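Local coordinates for protein FKBP-type peptidyl-prolyl cis-trans isomerase FkpA (Escherichia coli, PDB 1Q6H) that catalyses the cis-trans isomerisation of proline peptide bonds in polypeptides and acts as a folding chaperone in the periplasm of Escherichia coli, at residues T121-Q126 with W177-K182. Numbering follows the deposited sequence.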
ATOM      1  N   THR A 121      33.142  30.284  -6.112  1.00 12.24           N
ATOM      2  CA  THR A 121      32.405  29.167  -5.568  1.00 12.29           C
ATOM      3  C   THR A 121      32.350  28.024  -6.526  1.00 12.56           C
ATOM      4  O   THR A 121      31.871  26.945  -6.176  1.00 11.86           O
ATOM      5  CB  THR A 121      30.949  29.573  -5.297  1.00 13.46           C
ATOM      6  OG1 THR A 121      30.322  29.868  -6.555  1.00 13.02           O
ATOM      7  CG2 THR A 121      30.856  30.879  -4.495  1.00 13.37           C
ATOM      8  N   GLY A 122      32.728  28.278  -7.766  1.00 12.94           N
ATOM      9  CA  GLY A 122      32.672  27.242  -8.777  1.00 13.53           C
ATOM     10  C   GLY A 122      31.471  27.351  -9.708  1.00 12.61           C
ATOM     11  O   GLY A 122      31.326  26.561 -10.640  1.00 11.84           O
ATOM     12  N   LEU A 123      30.606  28.317  -9.453  1.00 12.43           N
ATOM     13  CA  LEU A 123      29.544  28.610 -10.378  1.00 12.69           C
ATOM     14  C   LEU A 123      30.186  29.026 -11.710  1.00 12.78           C
ATOM     15  O   LEU A 123      31.154  29.823 -11.735  1.00 10.77           O
ATOM     16  CB  LEU A 123      28.726  29.780  -9.856  1.00 12.61           C
ATOM     17  CG  LEU A 123      27.670  30.337 -10.815  1.00 14.64           C
ATOM     18  CD1 LEU A 123      26.522  29.358 -11.025  1.00 16.09           C
ATOM     19  CD2 LEU A 123      27.133  31.621 -10.254  1.00 15.22           C
ATOM     20  N   VAL A 124      29.670  28.504 -12.818  1.00 11.58           N
ATOM     21  CA  VAL A 124      30.140  28.925 -14.117  1.00 10.95           C
ATOM     22  C   VAL A 124      29.032  29.744 -14.782  1.00 12.68           C
ATOM     23  O   VAL A 124      27.842  29.378 -14.748  1.00 13.39           O
ATOM     24  CB  VAL A 124      30.538  27.718 -14.963  1.00 13.02           C
ATOM     25  CG1 VAL A 124      31.012  28.123 -16.349  1.00 13.49           C
ATOM     26  CG2 VAL A 124      31.575  26.884 -14.223  1.00 13.10           C
ATOM     27  N   TYR A 125      29.385  30.893 -15.346  1.00 10.60           N
ATOM     28  CA  TYR A 125      28.352  31.752 -15.915  1.00 11.59           C
ATOM     29  C   TYR A 125      28.780  32.552 -17.113  1.00 12.74           C
ATOM     30  O   TYR A 125      29.955  32.823 -17.331  1.00 11.96           O
ATOM     31  CB  TYR A 125      27.787  32.686 -14.840  1.00 11.21           C
ATOM     32  CG  TYR A 125      28.752  33.699 -14.318  1.00 10.93           C
ATOM     33  CD1 TYR A 125      29.552  33.413 -13.220  1.00 13.24           C
ATOM     34  CD2 TYR A 125      28.896  34.925 -14.921  1.00 11.71           C
ATOM     35  CE1 TYR A 125      30.445  34.314 -12.745  1.00 14.04           C
ATOM     36  CE2 TYR A 125      29.782  35.840 -14.448  1.00 12.62           C
ATOM     37  CZ  TYR A 125      30.560  35.529 -13.353  1.00 12.70           C
ATOM     38  OH  TYR A 125      31.456  36.425 -12.842  1.00 18.00           O
ATOM     39  N   GLN A 126      27.782  32.917 -17.901  1.00 13.81           N
ATOM     40  CA  GLN A 126      27.982  33.689 -19.110  1.00 12.14           C
ATOM     41  C   GLN A 126      26.947  34.789 -19.176  1.00 11.71           C
ATOM     42  O   GLN A 126      25.758  34.532 -19.327  1.00 11.59           O
ATOM     43  CB  GLN A 126      27.852  32.798 -20.313  1.00 12.05           C
ATOM     44  CG  GLN A 126      28.067  33.507 -21.626  1.00 14.56           C
ATOM     45  CD  GLN A 126      27.821  32.587 -22.782  1.00 17.57           C
ATOM     46  OE1 GLN A 126      27.035  31.636 -22.673  1.00 19.67           O
ATOM     47  NE2 GLN A 126      28.478  32.852 -23.894  1.00 19.24           N
ATOM     48  N   TRP A 177      21.532  30.216  -7.969  1.00 12.78           N
ATOM     49  CA  TRP A 177      20.676  31.258  -8.451  1.00 13.47           C
ATOM     50  C   TRP A 177      20.959  32.512  -7.650  1.00 12.21           C
ATOM     51  O   TRP A 177      21.080  33.591  -8.216  1.00 11.45           O
ATOM     52  CB  TRP A 177      19.190  30.878  -8.355  1.00 15.72           C
ATOM     53  CG  TRP A 177      18.638  30.276  -9.577  1.00 22.19           C
ATOM     54  CD1 TRP A 177      18.730  28.984  -9.957  1.00 27.38           C
ATOM     55  CD2 TRP A 177      17.879  30.931 -10.584  1.00 26.44           C
ATOM     56  NE1 TRP A 177      18.078  28.785 -11.152  1.00 28.57           N
ATOM     57  CE2 TRP A 177      17.531  29.969 -11.547  1.00 28.51           C
ATOM     58  CE3 TRP A 177      17.484  32.246 -10.790  1.00 29.06           C
ATOM     59  CZ2 TRP A 177      16.802  30.276 -12.683  1.00 29.29           C
ATOM     60  CZ3 TRP A 177      16.754  32.552 -11.905  1.00 29.85           C
ATOM     61  CH2 TRP A 177      16.417  31.570 -12.844  1.00 30.07           C
ATOM     62  N   THR A 178      21.006  32.367  -6.335  1.00 12.40           N
ATOM     63  CA  THR A 178      21.285  33.487  -5.454  1.00 12.97           C
ATOM     64  C   THR A 178      22.543  34.252  -5.863  1.00 13.21           C
ATOM     65  O   THR A 178      22.530  35.468  -5.955  1.00 14.19           O
ATOM     66  CB  THR A 178      21.457  32.987  -4.030  1.00 12.44           C
ATOM     67  OG1 THR A 178      20.253  32.343  -3.588  1.00 11.04           O
ATOM     68  CG2 THR A 178      21.662  34.171  -3.074  1.00 12.48           C
ATOM     69  N   GLU A 179      23.626  33.525  -6.083  1.00 11.82           N
ATOM     70  CA  GLU A 179      24.872  34.119  -6.533  1.00 13.22           C
ATOM     71  C   GLU A 179      24.805  34.585  -7.977  1.00 13.18           C
ATOM     72  O   GLU A 179      25.222  35.695  -8.295  1.00 14.96           O
ATOM     73  CB  GLU A 179      25.977  33.071  -6.445  1.00 14.03           C
ATOM     74  CG  GLU A 179      27.323  33.507  -6.981  1.00 13.49           C
ATOM     75  CD  GLU A 179      28.346  32.380  -6.949  1.00 15.74           C
ATOM     76  OE1 GLU A 179      28.051  31.233  -6.431  1.00 12.63           O
ATOM     77  OE2 GLU A 179      29.460  32.648  -7.439  1.00 14.31           O
ATOM     78  N   GLY A 180      24.342  33.712  -8.850  1.00 11.87           N
ATOM     79  CA  GLY A 180      24.344  33.982 -10.277  1.00 12.86           C
ATOM     80  C   GLY A 180      23.663  35.266 -10.692  1.00 13.37           C
ATOM     81  O   GLY A 180      24.211  36.040 -11.479  1.00 13.65           O
ATOM     82  N   LEU A 181      22.469  35.517 -10.159  1.00 13.32           N
ATOM     83  CA  LEU A 181      21.687  36.671 -10.598  1.00 14.76           C
ATOM     84  C   LEU A 181      22.317  37.974 -10.154  1.00 13.92           C
ATOM     85  O   LEU A 181      22.081  39.026 -10.741  1.00 14.38           O
ATOM     86  CB  LEU A 181      20.236  36.568 -10.117  1.00 15.36           C
ATOM     87  CG  LEU A 181      19.418  35.415 -10.680  1.00 17.50           C
ATOM     88  CD1 LEU A 181      17.977  35.471 -10.093  1.00 17.79           C
ATOM     89  CD2 LEU A 181      19.374  35.482 -12.210  1.00 19.90           C
ATOM     90  N   LYS A 182      23.198  37.918  -9.174  1.00 13.19           N
ATOM     91  CA  LYS A 182      23.883  39.150  -8.767  1.00 12.87           C
ATOM     92  C   LYS A 182      24.868  39.669  -9.836  1.00 13.08           C
ATOM     93  O   LYS A 182      25.421  40.775  -9.703  1.00 12.59           O
ATOM     94  CB  LYS A 182      24.620  38.926  -7.444  1.00 12.40           C
ATOM     95  CG  LYS A 182      23.697  38.688  -6.278  1.00 12.71           C
ATOM     96  CD  LYS A 182      24.414  38.380  -4.997  1.00 14.63           C
ATOM     97  CE  LYS A 182      23.379  38.080  -3.872  1.00 15.76           C
ATOM     98  NZ  LYS A 182      23.957  37.533  -2.678  1.00 15.11           N
TER
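An ST turn at Thr121, in the hairpin connection between strands 116-118 and 124-127, meets Glu179 on the short helix 175-180 that packs against the curved antiparallel sheet of the FKBP domain. The Thr121 hydroxyl donates a hydrogen bond to the carboxylate: OG1 lies 2.7 Å from Glu179 OE1 and approaches that oxygen from the side of its syn lone pair, so that Glu179 OE2 is also only 3.0 Å from Thr121 OG1. The same hydroxyl oxygen accepts the backbone N-H of Leu123, with N to OG1 of Thr121 at 3.3 Å and an N-H...O angle of 165°, which defines the turn. With chi1 at 65°, Thr121 OG1 sits between its own backbone N and carbonyl carbon and can serve both partners. Glu179 reaches across with CG anti to the backbone N (chi1 176°) and an extended chain, meeting Thr121 from the opposite direction. Its OE2 is hydrogen-bonded to Ser119 OG, which is also hydrogen-bonded to Thr121 OG1, linking the three side chains.

Beside this polar group Leu123 makes van der Waals contact with the stem and carboxylate carbon of Glu179 and with the helix backbone. Leu123 CD2 lies 3.6 Å from Glu179 CD and 3.7 Å from Gly180 CA; Leu123 also touches Ile194 of the neighbouring strand.

Two hydroxyls therefore share one carboxylate, an arrangement that would be expected to favour its ionised form, while the buried leucine joins the helix to the sheet beside it.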